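Local structure of tyrosine aminotransferase (Leishmania infantum, 4IX8) at residues A[112-117]-A[140-145]; A[119-124]-A[252-257]; A[132-137]-A[295-300]; A[230-235]-A[266-271]. The protein probably transfers the amino group of L-tyrosine to 2-oxoglutarate, working with pyridoxal 5'-phosphate as its cofactor. All coordinates share one frame; numbering follows the deposited sequence.

Overall arrangement
From the N terminus, helix 112-122 comes first and serves two contacts. Contact 1 returns soonest, closing a short loop when strand 140-143 packs against the first half of the helix. Contact 2 starts from the far half and reaches the 252-257 turn, so its span crosses those of contacts 1, 3 and 4. Contact 3 joins the chain following helix 129-133 to strand 292-297, the sheet neighbour of strand 140-143; its span crosses that of contact 1 as well. Contact 4, between helix 229-242 and loop 266-271, lies wholly within the span of contact 3. W122 and I297 both touch A266, which links contacts 2, 3 and 4 around the eight-stranded sheet.

Contact 1 (A[112-117]-A[140-145]); sequences DNLRQV and VIITSG
The side chain of R115 reaches from helix 112-122 to the backbone of strand 140-143, where its NE donates a hydrogen bond of 2.8 Å to V140 O. The bond is bent, with an N-H...O angle of 142°, and the donor is tilted out of the carbonyl plane rather than lying in it. R115 NH2 adds a weak second bond to V140 O at 3.3 Å, so two nitrogens of one guanidinium share a single carbonyl oxygen. The arm bends at chi3 (70°), which swings the guanidinium round to the carbonyl while CG stays low against the strand. There R115 CG lies 3.8 Å from I142 CG1, and the apolar stem of the arginine thus covers part of the isoleucine. From the strand, V140 CG2 rests against the helix backbone, 3.8 Å from R115 O. Beyond it L114 crosses I142 at a slant: L114 CD2 is 3.7 Å from I142 CD1 and 3.9 Å from I142 CG2, so one leucine methyl touches both branches of the isoleucine. V140 and I142 point to the helix as alternate residues of the strand, while I141 between them points away from the helix and touches T314. Q325 and I328 of helix 322-331 close in on L114; on the adjoining strand V140 touches I295 and I142 touches W293. Helix and strand directions differ by 118°, their axes approaching to 8.3 Å. This is helix-on-sheet packing at the strand that is outermost, within this chain, in the mixed sheet of the large domain of a class-I, fold-type-I aminotransferase.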
loop_
_atom_site.group_PDB
_atom_site.type_symbol
_atom_site.label_atom_id
_atom_site.label_comp_id
_atom_site.label_asym_id
_atom_site.label_seq_id
_atom_site.Cartn_x
_atom_site.Cartn_y
_atom_site.Cartn_z
ATOM N N ASP A 112 17.809 -2.102 4.821
ATOM C CA ASP A 112 19.034 -1.313 4.735
ATOM C C ASP A 112 19.702 -1.429 3.364
ATOM O O ASP A 112 20.107 -0.412 2.785
ATOM C CB ASP A 112 20.064 -1.757 5.779
ATOM C CG ASP A 112 19.678 -1.389 7.195
ATOM O OD1 ASP A 112 18.633 -0.743 7.405
ATOM O OD2 ASP A 112 20.455 -1.736 8.108
ATOM N N ASN A 113 19.833 -2.655 2.848
ATOM C CA ASN A 113 20.670 -2.848 1.656
ATOM C C ASN A 113 20.028 -2.206 0.440
ATOM O O ASN A 113 20.722 -1.549 -0.331
ATOM C CB ASN A 113 20.998 -4.334 1.397
ATOM C CG ASN A 113 19.775 -5.206 1.197
ATOM O OD1 ASN A 113 18.642 -4.816 1.511
ATOM N ND2 ASN A 113 20.005 -6.426 0.715
ATOM N N LEU A 114 18.706 -2.291 0.314
ATOM C CA LEU A 114 18.012 -1.658 -0.823
ATOM C C LEU A 114 18.110 -0.123 -0.710
ATOM O O LEU A 114 18.337 0.586 -1.696
ATOM C CB LEU A 114 16.523 -2.075 -0.896
ATOM C CG LEU A 114 15.695 -1.417 -2.036
ATOM C CD1 LEU A 114 16.348 -1.712 -3.370
ATOM C CD2 LEU A 114 14.252 -1.866 -2.067
ATOM N N ARG A 115 18.010 0.392 0.502
ATOM C CA ARG A 115 18.117 1.835 0.666
ATOM C C ARG A 115 19.507 2.304 0.223
ATOM O O ARG A 115 19.636 3.335 -0.456
ATOM C CB ARG A 115 17.825 2.238 2.117
ATOM C CG ARG A 115 16.390 1.995 2.538
ATOM C CD ARG A 115 16.213 2.201 4.069
ATOM N NE ARG A 115 16.334 3.602 4.432
ATOM C CZ ARG A 115 16.564 4.040 5.673
ATOM N NH1 ARG A 115 16.727 3.176 6.657
ATOM N NH2 ARG A 115 16.638 5.348 5.928
ATOM N N GLN A 116 20.535 1.531 0.573
ATOM C CA GLN A 116 21.891 1.866 0.150
ATOM C C GLN A 116 22.026 1.788 -1.354
ATOM O O GLN A 116 22.660 2.650 -1.984
ATOM C CB GLN A 116 22.896 0.935 0.815
ATOM C CG GLN A 116 23.213 1.400 2.221
ATOM C CD GLN A 116 23.609 0.282 3.156
ATOM O OE1 GLN A 116 24.183 -0.712 2.745
ATOM N NE2 GLN A 116 23.244 0.420 4.431
ATOM N N VAL A 117 21.404 0.762 -1.928
ATOM C CA VAL A 117 21.484 0.508 -3.369
ATOM C C VAL A 117 20.763 1.598 -4.170
ATOM O O VAL A 117 21.274 2.068 -5.176
ATOM C CB VAL A 117 20.902 -0.906 -3.681
ATOM C CG1 VAL A 117 20.502 -1.045 -5.099
ATOM C CG2 VAL A 117 21.911 -1.999 -3.309
ATOM N N VAL A 140 16.581 7.857 2.132
ATOM C CA VAL A 140 15.774 7.030 1.253
ATOM C C VAL A 140 14.734 6.261 2.054
ATOM O O VAL A 140 15.059 5.630 3.053
ATOM C CB VAL A 140 16.639 5.965 0.478
ATOM C CG1 VAL A 140 15.745 5.072 -0.385
ATOM C CG2 VAL A 140 17.683 6.625 -0.374
ATOM N N ILE A 141 13.509 6.225 1.537
ATOM C CA ILE A 141 12.461 5.424 2.131
ATOM C C ILE A 141 11.881 4.507 1.068
ATOM O O ILE A 141 11.539 4.952 -0.026
ATOM C CB ILE A 141 11.338 6.293 2.756
ATOM C CG1 ILE A 141 11.909 7.171 3.863
ATOM C CG2 ILE A 141 10.262 5.401 3.347
ATOM C CD1 ILE A 141 10.945 8.153 4.445
ATOM N N ILE A 142 11.799 3.212 1.398
ATOM C CA ILE A 142 11.205 2.257 0.503
ATOM C C ILE A 142 9.698 2.247 0.794
ATOM O O ILE A 142 9.275 2.209 1.943
ATOM C CB ILE A 142 11.809 0.861 0.670
ATOM C CG1 ILE A 142 13.333 0.917 0.546
ATOM C CG2 ILE A 142 11.232 -0.107 -0.376
ATOM C CD1 ILE A 142 13.837 1.558 -0.743
ATOM N N THR A 143 8.908 2.326 -0.274
ATOM C CA THR A 143 7.464 2.523 -0.193
ATOM C C THR A 143 6.708 1.472 -0.997
ATOM O O THR A 143 7.279 0.843 -1.893
ATOM C CB THR A 143 7.054 3.919 -0.726
ATOM O OG1 THR A 143 7.472 4.065 -2.110
ATOM C CG2 THR A 143 7.675 5.029 0.102
ATOM N N SER A 144 5.417 1.316 -0.708
ATOM C CA SER A 144 4.594 0.325 -1.391
ATOM C C SER A 144 4.093 0.926 -2.714
ATOM O O SER A 144 2.924 1.318 -2.862
ATOM C CB SER A 144 3.447 -0.142 -0.491
ATOM O OG SER A 144 2.598 -1.073 -1.158
ATOM N N GLY A 145 5.020 0.994 -3.669
ATOM C CA GLY A 145 4.791 1.670 -4.910
ATOM C C GLY A 145 5.006 3.159 -4.692
ATOM O O GLY A 145 5.071 3.607 -3.538
#

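Contact 2 (A[119-124]-A[252-257]); sequences STYWRR and YAEMVL
A253 and E254, the central pair of a type I beta turn from Y252 to M255, face Y121 and W122 near the end of helix 112-122. The turn borders the cofactor site, since Y252 OH is hydrogen-bonded to O3 of the pyridoxal-phosphate-bearing lysine at position 282. Y121 OH donates a 2.8 Å hydrogen bond to E254 OE2, using the anti lone pair of that oxygen. Ring and carboxylate are nearly coplanar, 19° apart, and E254 OE2 also lies 3.3 Å from Y121 CE1, at the ring edge. The glutamate has its CG anti to the carbonyl carbon (chi1 -66°), and the bend at chi2 (-94°) turns the carboxylate toward the phenol. R124 NH1 lies 4.5 Å from E254 OE2, too far for a salt bridge, though its charge may still favour the carboxylate. The R124 guanidinium lies with one face over Y121 CD1. Beside this polar pair, W122 CH2 packs on A253 CB at 4.3 Å, while W122 NE1 is bonded to S264 OG. On strand 292-297 Y121 rests on W293 and W122 on I295, and E254 touches T340 of helix 337-355, so the contact lies between that strand and that helix.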
loop_
_atom_site.group_PDB
_atom_site.type_symbol
_atom_site.label_atom_id
_atom_site.label_comp_id
_atom_site.label_asym_id
_atom_site.label_seq_id
_atom_site.Cartn_x
_atom_site.Cartn_y
_atom_site.Cartn_z
ATOM N N SER A 119 20.212 4.612 -3.285
ATOM C CA SER A 119 21.023 5.804 -3.134
ATOM C C SER A 119 22.156 5.790 -4.158
ATOM O O SER A 119 22.442 6.802 -4.798
ATOM C CB SER A 119 21.606 5.881 -1.728
ATOM O OG SER A 119 22.458 7.003 -1.630
ATOM N N THR A 120 22.792 4.633 -4.306
ATOM C CA THR A 120 23.897 4.474 -5.253
ATOM C C THR A 120 23.404 4.624 -6.682
ATOM O O THR A 120 24.065 5.244 -7.517
ATOM C CB THR A 120 24.556 3.111 -5.121
ATOM O OG1 THR A 120 25.066 2.962 -3.789
ATOM C CG2 THR A 120 25.675 2.948 -6.146
ATOM N N TYR A 121 22.235 4.048 -6.952
ATOM C CA TYR A 121 21.622 4.113 -8.287
ATOM C C TYR A 121 21.303 5.532 -8.726
ATOM O O TYR A 121 21.622 5.910 -9.839
ATOM C CB TYR A 121 20.351 3.256 -8.311
ATOM C CG TYR A 121 19.410 3.467 -9.484
ATOM C CD1 TYR A 121 19.606 2.832 -10.713
ATOM C CD2 TYR A 121 18.266 4.214 -9.328
ATOM C CE1 TYR A 121 18.689 3.023 -11.789
ATOM C CE2 TYR A 121 17.369 4.393 -10.354
ATOM C CZ TYR A 121 17.576 3.822 -11.576
ATOM O OH TYR A 121 16.637 4.056 -12.550
ATOM N N TRP A 122 20.751 6.339 -7.827
ATOM C CA TRP A 122 20.295 7.677 -8.208
ATOM C C TRP A 122 21.478 8.606 -8.443
ATOM O O TRP A 122 21.332 9.649 -9.079
ATOM C CB TRP A 122 19.359 8.292 -7.153
ATOM C CG TRP A 122 18.360 9.158 -7.862
ATOM C CD1 TRP A 122 18.467 10.495 -8.133
ATOM C CD2 TRP A 122 17.127 8.726 -8.468
ATOM N NE1 TRP A 122 17.366 10.922 -8.848
ATOM C CE2 TRP A 122 16.547 9.849 -9.085
ATOM C CE3 TRP A 122 16.464 7.499 -8.543
ATOM C CZ2 TRP A 122 15.339 9.781 -9.751
ATOM C CZ3 TRP A 122 15.265 7.436 -9.219
ATOM C CH2 TRP A 122 14.717 8.562 -9.809
ATOM N N ARG A 123 22.658 8.185 -7.993
ATOM C CA ARG A 123 23.876 8.962 -8.169
ATOM C C ARG A 123 24.242 9.143 -9.621
ATOM O O ARG A 123 24.896 10.115 -9.969
ATOM C CB ARG A 123 25.034 8.303 -7.427
ATOM C CG ARG A 123 24.734 8.179 -5.949
ATOM C CD ARG A 123 25.927 8.425 -5.077
ATOM N NE ARG A 123 25.556 8.611 -3.675
ATOM C CZ ARG A 123 26.456 8.736 -2.705
ATOM N NH1 ARG A 123 27.771 8.682 -2.997
ATOM N NH2 ARG A 123 26.051 8.920 -1.450
ATOM N N ARG A 124 23.796 8.224 -10.469
ATOM C CA ARG A 124 24.125 8.282 -11.883
ATOM C C ARG A 124 23.419 9.444 -12.557
ATOM O O ARG A 124 23.779 9.833 -13.660
ATOM C CB ARG A 124 23.751 6.966 -12.566
ATOM C CG ARG A 124 22.216 6.749 -12.731
ATOM C CD ARG A 124 21.826 5.282 -13.038
ATOM N NE ARG A 124 22.710 4.326 -12.351
ATOM C CZ ARG A 124 22.775 3.018 -12.600
ATOM N NH1 ARG A 124 22.043 2.466 -13.559
ATOM N NH2 ARG A 124 23.621 2.266 -11.921
ATOM N N TYR A 252 9.578 8.022 -14.421
ATOM C CA TYR A 252 9.889 7.721 -15.831
ATOM C C TYR A 252 11.317 8.128 -16.202
ATOM O O TYR A 252 11.630 8.300 -17.387
ATOM C CB TYR A 252 8.896 8.420 -16.776
ATOM C CG TYR A 252 7.511 7.850 -16.627
ATOM C CD1 TYR A 252 7.219 6.581 -17.088
ATOM C CD2 TYR A 252 6.507 8.570 -16.011
ATOM C CE1 TYR A 252 5.964 6.043 -16.924
ATOM C CE2 TYR A 252 5.262 8.042 -15.843
ATOM C CZ TYR A 252 4.991 6.777 -16.318
ATOM O OH TYR A 252 3.742 6.229 -16.164
ATOM N N ALA A 253 12.184 8.258 -15.193
ATOM C CA ALA A 253 13.568 8.703 -15.384
ATOM C C ALA A 253 14.355 7.935 -16.464
ATOM O O ALA A 253 15.153 8.541 -17.159
ATOM C CB ALA A 253 14.342 8.596 -14.057
ATOM N N GLU A 254 14.125 6.629 -16.598
ATOM C CA GLU A 254 14.874 5.750 -17.518
ATOM C C GLU A 254 14.221 5.675 -18.885
ATOM O O GLU A 254 14.723 4.978 -19.785
ATOM C CB GLU A 254 14.943 4.330 -16.964
ATOM C CG GLU A 254 15.756 4.160 -15.671
ATOM C CD GLU A 254 17.187 3.760 -15.930
ATOM O OE1 GLU A 254 17.534 3.461 -17.088
ATOM O OE2 GLU A 254 17.953 3.682 -14.959
ATOM N N MET A 255 13.062 6.323 -19.012
ATOM C CA MET A 255 12.222 6.176 -20.203
ATOM C C MET A 255 12.111 7.461 -21.019
ATOM O O MET A 255 11.013 7.876 -21.396
ATOM C CB MET A 255 10.865 5.676 -19.788
ATOM C CG MET A 255 10.930 4.190 -19.558
ATOM S SD MET A 255 9.635 3.688 -18.414
ATOM C CE MET A 255 8.333 3.388 -19.613
ATOM N N VAL A 256 13.251 8.130 -21.196
ATOM C CA VAL A 256 13.372 9.227 -22.146
ATOM C C VAL A 256 13.651 8.678 -23.533
ATOM O O VAL A 256 14.471 7.766 -23.681
ATOM C CB VAL A 256 14.494 10.183 -21.753
ATOM C CG1 VAL A 256 14.584 11.370 -22.754
ATOM C CG2 VAL A 256 14.276 10.683 -20.343
ATOM N N LEU A 257 13.041 9.291 -24.547
ATOM C CA LEU A 257 13.164 8.864 -25.958
ATOM C C LEU A 257 14.156 9.715 -26.762
ATOM O O LEU A 257 14.622 10.748 -26.303
ATOM C CB LEU A 257 11.810 8.946 -26.658
ATOM C CG LEU A 257 10.583 8.456 -25.886
ATOM C CD1 LEU A 257 9.356 8.501 -26.772
ATOM C CD2 LEU A 257 10.824 7.057 -25.381
#

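Contact 3 (A[132-137]-A[295-300]); sequences QEALKW and ILIDPM
L135 carries its CG anti to the carbonyl carbon; chi1 of -72° and the extended chi2 of 170° together set CD2 against two isoleucines of strand 292-297. In I297, chi1 of -53° sends CG1 and CG2 to different partners, and CD1 continues the CG1 branch in an extended line. CD1 takes the leucine, with L135 CD2 at 3.6 Å from I297 CD1, and CG2 takes the residue before it, lying 4.0 Å from A134 CB. I297 CG2 also sits 3.7 Å from A134 O, at the backbone of the chain leaving helix 129-133. The same methyl L135 CD2 touches I295 CG2 at 3.7 Å, so the leucine spans residues i and i+2 of the strand, crossing both side chains obliquely. Strand 292-297 lies between strands 140-143 and 274-279, antiparallel to both, in the large domain of the aminotransferase fold, and the 132-137 segment packs on it as a loop that leads into the first of these. A water bridges the two backbones, giving hydrogen bonds to A134 O at 2.9 Å and to L296 O at 2.7 Å and accepting one from K136 N. Just beyond, the backbone of L296 is hydrogen-bonded to that of N139. W122 of helix 112-122 packs on L135, and R123 NH2 bonds to L135 O. Past the strand, D298 turns its carboxylate away from the contact, bonding to V302 N and A303 N ahead of helix 304-313.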
loop_
_atom_site.group_PDB
_atom_site.type_symbol
_atom_site.label_atom_id
_atom_site.label_comp_id
_atom_site.label_asym_id
_atom_site.label_seq_id
_atom_site.Cartn_x
_atom_site.Cartn_y
_atom_site.Cartn_z
ATOM N N GLN A 132 26.427 14.045 -5.926
ATOM C CA GLN A 132 26.354 12.642 -5.584
ATOM C C GLN A 132 26.419 12.475 -4.063
ATOM O O GLN A 132 25.661 11.703 -3.483
ATOM C CB GLN A 132 27.489 11.884 -6.264
ATOM C CG GLN A 132 27.298 11.667 -7.769
ATOM C CD GLN A 132 28.584 11.247 -8.472
ATOM O OE1 GLN A 132 29.599 10.999 -7.838
ATOM N NE2 GLN A 132 28.542 11.187 -9.783
ATOM N N GLU A 133 27.281 13.236 -3.403
ATOM C CA GLU A 133 27.439 13.084 -1.964
ATOM C C GLU A 133 26.178 13.531 -1.234
ATOM O O GLU A 133 25.947 13.111 -0.105
ATOM C CB GLU A 133 28.669 13.874 -1.462
ATOM N N ALA A 134 25.337 14.332 -1.889
ATOM C CA ALA A 134 24.130 14.866 -1.232
ATOM C C ALA A 134 23.011 13.844 -1.197
ATOM O O ALA A 134 21.988 14.074 -0.558
ATOM C CB ALA A 134 23.654 16.084 -1.901
ATOM N N LEU A 135 23.201 12.743 -1.915
ATOM C CA LEU A 135 22.318 11.584 -1.871
ATOM C C LEU A 135 22.739 10.607 -0.821
ATOM O O LEU A 135 23.776 9.966 -0.972
ATOM C CB LEU A 135 22.343 10.858 -3.201
ATOM C CG LEU A 135 21.635 11.555 -4.334
ATOM C CD1 LEU A 135 21.939 10.874 -5.654
ATOM C CD2 LEU A 135 20.186 11.392 -4.084
ATOM N N LYS A 136 21.932 10.442 0.220
ATOM C CA LYS A 136 22.318 9.542 1.300
ATOM C C LYS A 136 21.270 8.512 1.565
ATOM O O LYS A 136 20.080 8.812 1.555
ATOM C CB LYS A 136 22.600 10.336 2.570
ATOM C CG LYS A 136 23.645 11.425 2.363
ATOM C CD LYS A 136 23.844 12.292 3.617
ATOM C CE LYS A 136 24.915 13.368 3.389
ATOM N NZ LYS A 136 26.305 12.797 3.477
ATOM N N TRP A 137 21.710 7.290 1.834
ATOM C CA TRP A 137 20.763 6.216 2.044
ATOM C C TRP A 137 19.910 6.470 3.294
ATOM O O TRP A 137 18.780 5.964 3.391
ATOM C CB TRP A 137 21.475 4.871 2.146
ATOM C CG TRP A 137 22.349 4.661 3.351
ATOM C CD1 TRP A 137 23.653 5.040 3.501
ATOM C CD2 TRP A 137 21.984 3.998 4.570
ATOM N NE1 TRP A 137 24.125 4.649 4.732
ATOM C CE2 TRP A 137 23.121 4.004 5.406
ATOM C CE3 TRP A 137 20.820 3.377 5.022
ATOM C CZ2 TRP A 137 23.114 3.435 6.692
ATOM C CZ3 TRP A 137 20.818 2.806 6.294
ATOM C CH2 TRP A 137 21.959 2.840 7.115
ATOM N N ILE A 295 13.329 9.808 -2.039
ATOM C CA ILE A 295 14.672 10.260 -1.664
ATOM C C ILE A 295 14.645 11.736 -1.321
ATOM O O ILE A 295 14.387 12.563 -2.197
ATOM C CB ILE A 295 15.675 10.097 -2.800
ATOM C CG1 ILE A 295 15.643 8.671 -3.350
ATOM C CG2 ILE A 295 17.089 10.475 -2.346
ATOM C CD1 ILE A 295 16.465 8.479 -4.594
ATOM N N LEU A 296 14.983 12.072 -0.071
ATOM C CA LEU A 296 15.026 13.466 0.356
ATOM C C LEU A 296 16.439 14.008 0.197
ATOM O O LEU A 296 17.380 13.388 0.650
ATOM C CB LEU A 296 14.583 13.605 1.818
ATOM C CG LEU A 296 14.612 15.055 2.363
ATOM C CD1 LEU A 296 13.575 15.891 1.718
ATOM C CD2 LEU A 296 14.416 15.054 3.840
ATOM N N ILE A 297 16.574 15.145 -0.473
ATOM C CA ILE A 297 17.848 15.838 -0.623
ATOM C C ILE A 297 17.689 17.224 -0.019
ATOM O O ILE A 297 16.929 18.067 -0.515
ATOM C CB ILE A 297 18.281 15.938 -2.082
ATOM C CG1 ILE A 297 18.275 14.543 -2.735
ATOM C CG2 ILE A 297 19.685 16.538 -2.191
ATOM C CD1 ILE A 297 18.460 14.555 -4.252
ATOM N N ASP A 298 18.404 17.434 1.074
ATOM C CA ASP A 298 18.196 18.562 1.971
ATOM C C ASP A 298 19.542 18.900 2.604
ATOM O O ASP A 298 19.845 18.466 3.708
ATOM C CB ASP A 298 17.136 18.148 2.994
ATOM C CG ASP A 298 16.901 19.191 4.081
ATOM O OD1 ASP A 298 17.142 20.406 3.807
ATOM O OD2 ASP A 298 16.451 18.775 5.185
ATOM N N PRO A 299 20.399 19.605 1.861
ATOM C CA PRO A 299 21.781 19.817 2.319
ATOM C C PRO A 299 21.929 20.645 3.579
ATOM O O PRO A 299 22.886 20.410 4.284
ATOM C CB PRO A 299 22.437 20.529 1.133
ATOM C CG PRO A 299 21.645 20.060 -0.040
ATOM C CD PRO A 299 20.227 19.986 0.446
ATOM N N MET A 300 21.044 21.614 3.811
ATOM C CA MET A 300 21.107 22.455 5.011
ATOM C C MET A 300 20.247 21.880 6.113
ATOM O O MET A 300 20.078 22.516 7.137
ATOM C CB MET A 300 20.656 23.891 4.709
ATOM C CG MET A 300 21.560 24.661 3.766
ATOM S SD MET A 300 23.314 24.686 4.273
ATOM C CE MET A 300 23.252 25.542 5.857
HETATM O O HOH W 1 19.861 12.401 0.548
#

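Contact 4 (A[230-235]-A[266-271]); sequences AHVSDI and ADFDTN
The ring of F268 meets two consecutive residues of helix 229-242 obliquely, V232 at one of its outer carbons and S233 at another. V232 CG1 lies 3.5 Å from F268 CE2, and S233 CB lies 3.8 Å from F268 CE1 across the far end of the ring. Between them F268 CZ comes to 3.9 Å from S233 N, so the tip of the phenylalanine is set against the helix backbone as well as the two side chains. R229 makes a cation-pi contact with the same ring. F268 has its CG anti to the carbonyl carbon (chi1 -72°), which throws the ring out of the loop toward the helix; V232 answers with CG1, anti to the backbone N. I236, one turn further along that helix, also touches F268. The preceding residue D267 is the centre of an inverse gamma turn and directs its carboxylate elsewhere: OD1 forms a salt bridge with R131 and OD2 one with R229. Across the two segments the contact is purely van der Waals, resting on the carbon contacts of F268 with V232 and S233. Apolar touches at the end of the ring are joined by charged ones from R229, at the start of helix 229-242, which meets both the F268 ring, through its cation-pi contact, and D267, through a salt bridge.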
loop_
_atom_site.group_PDB
_atom_site.type_symbol
_atom_site.label_atom_id
_atom_site.label_comp_id
_atom_site.label_asym_id
_atom_site.label_seq_id
_atom_site.Cartn_x
_atom_site.Cartn_y
_atom_site.Cartn_z
ATOM N N ALA A 230 16.997 23.830 -18.168
ATOM C CA ALA A 230 16.746 25.231 -17.834
ATOM C C ALA A 230 15.396 25.398 -17.153
ATOM O O ALA A 230 15.238 26.218 -16.245
ATOM C CB ALA A 230 16.835 26.115 -19.092
ATOM N N HIS A 231 14.405 24.638 -17.583
ATOM C CA HIS A 231 13.094 24.735 -16.950
ATOM C C HIS A 231 13.142 24.144 -15.531
ATOM O O HIS A 231 12.511 24.674 -14.612
ATOM C CB HIS A 231 12.047 24.025 -17.791
ATOM C CG HIS A 231 10.637 24.197 -17.309
ATOM N ND1 HIS A 231 10.043 25.430 -17.102
ATOM C CD2 HIS A 231 9.694 23.272 -17.011
ATOM C CE1 HIS A 231 8.793 25.254 -16.704
ATOM N NE2 HIS A 231 8.565 23.953 -16.619
ATOM N N VAL A 232 13.882 23.048 -15.341
ATOM C CA VAL A 232 13.970 22.453 -14.010
ATOM C C VAL A 232 14.710 23.433 -13.075
ATOM O O VAL A 232 14.292 23.663 -11.932
ATOM C CB VAL A 232 14.671 21.092 -14.049
ATOM C CG1 VAL A 232 14.841 20.541 -12.636
ATOM C CG2 VAL A 232 13.855 20.088 -14.896
ATOM N N SER A 233 15.719 24.113 -13.611
ATOM C CA SER A 233 16.448 25.129 -12.865
ATOM C C SER A 233 15.505 26.229 -12.415
ATOM O O SER A 233 15.518 26.644 -11.240
ATOM C CB SER A 233 17.539 25.710 -13.748
ATOM O OG SER A 233 18.392 26.553 -13.027
ATOM N N ASP A 234 14.616 26.627 -13.315
ATOM C CA ASP A 234 13.666 27.688 -13.018
ATOM C C ASP A 234 12.648 27.244 -11.961
ATOM O O ASP A 234 12.271 28.028 -11.092
ATOM C CB ASP A 234 12.920 28.125 -14.279
ATOM C CG ASP A 234 13.761 28.973 -15.193
ATOM O OD1 ASP A 234 14.829 29.476 -14.761
ATOM O OD2 ASP A 234 13.327 29.138 -16.351
ATOM N N ILE A 235 12.202 25.995 -12.049
ATOM C CA ILE A 235 11.288 25.447 -11.057
ATOM C C ILE A 235 11.917 25.500 -9.658
ATOM O O ILE A 235 11.300 25.966 -8.705
ATOM C CB ILE A 235 10.925 24.031 -11.409
ATOM C CG1 ILE A 235 10.013 24.030 -12.636
ATOM C CG2 ILE A 235 10.231 23.353 -10.267
ATOM C CD1 ILE A 235 9.931 22.662 -13.321
ATOM N N ALA A 266 17.699 16.244 -8.517
ATOM C CA ALA A 266 18.908 15.918 -7.772
ATOM C C ALA A 266 20.177 16.563 -8.339
ATOM O O ALA A 266 21.156 16.761 -7.591
ATOM C CB ALA A 266 19.099 14.429 -7.743
ATOM N N ASP A 267 20.188 16.843 -9.646
ATOM C CA ASP A 267 21.426 17.247 -10.346
ATOM C C ASP A 267 21.674 18.746 -10.304
ATOM O O ASP A 267 21.991 19.359 -11.320
ATOM C CB ASP A 267 21.355 16.795 -11.813
ATOM C CG ASP A 267 22.682 16.879 -12.523
ATOM O OD1 ASP A 267 23.722 16.769 -11.847
ATOM O OD2 ASP A 267 22.671 17.076 -13.763
ATOM N N PHE A 268 21.581 19.326 -9.114
ATOM C CA PHE A 268 21.722 20.767 -8.943
ATOM C C PHE A 268 22.398 21.086 -7.646
ATOM O O PHE A 268 22.324 20.332 -6.682
ATOM C CB PHE A 268 20.362 21.460 -8.968
ATOM C CG PHE A 268 19.726 21.500 -10.328
ATOM C CD1 PHE A 268 19.960 22.577 -11.185
ATOM C CD2 PHE A 268 18.901 20.469 -10.757
ATOM C CE1 PHE A 268 19.382 22.625 -12.447
ATOM C CE2 PHE A 268 18.308 20.509 -12.015
ATOM C CZ PHE A 268 18.558 21.588 -12.865
ATOM N N ASP A 269 23.042 22.236 -7.634
ATOM C CA ASP A 269 23.671 22.729 -6.433
ATOM C C ASP A 269 22.723 23.732 -5.822
ATOM O O ASP A 269 22.661 24.876 -6.253
ATOM C CB ASP A 269 25.015 23.354 -6.755
ATOM C CG ASP A 269 25.909 22.398 -7.467
ATOM O OD1 ASP A 269 26.246 21.365 -6.843
ATOM O OD2 ASP A 269 26.264 22.672 -8.634
ATOM N N THR A 270 21.944 23.268 -4.855
ATOM C CA THR A 270 20.924 24.086 -4.236
ATOM C C THR A 270 20.587 23.577 -2.860
ATOM O O THR A 270 20.675 22.375 -2.609
ATOM C CB THR A 270 19.653 24.098 -5.068
ATOM O OG1 THR A 270 18.672 24.905 -4.412
ATOM C CG2 THR A 270 19.098 22.700 -5.235
ATOM N N ASN A 271 20.139 24.472 -1.988
ATOM C CA ASN A 271 19.692 24.063 -0.658
ATOM C C ASN A 271 18.173 23.961 -0.571
ATOM O O ASN A 271 17.620 23.709 0.496
ATOM C CB ASN A 271 20.221 25.026 0.395
ATOM C CG ASN A 271 21.712 25.123 0.357
ATOM O OD1 ASN A 271 22.409 24.110 0.263
ATOM N ND2 ASN A 271 22.215 26.341 0.345
#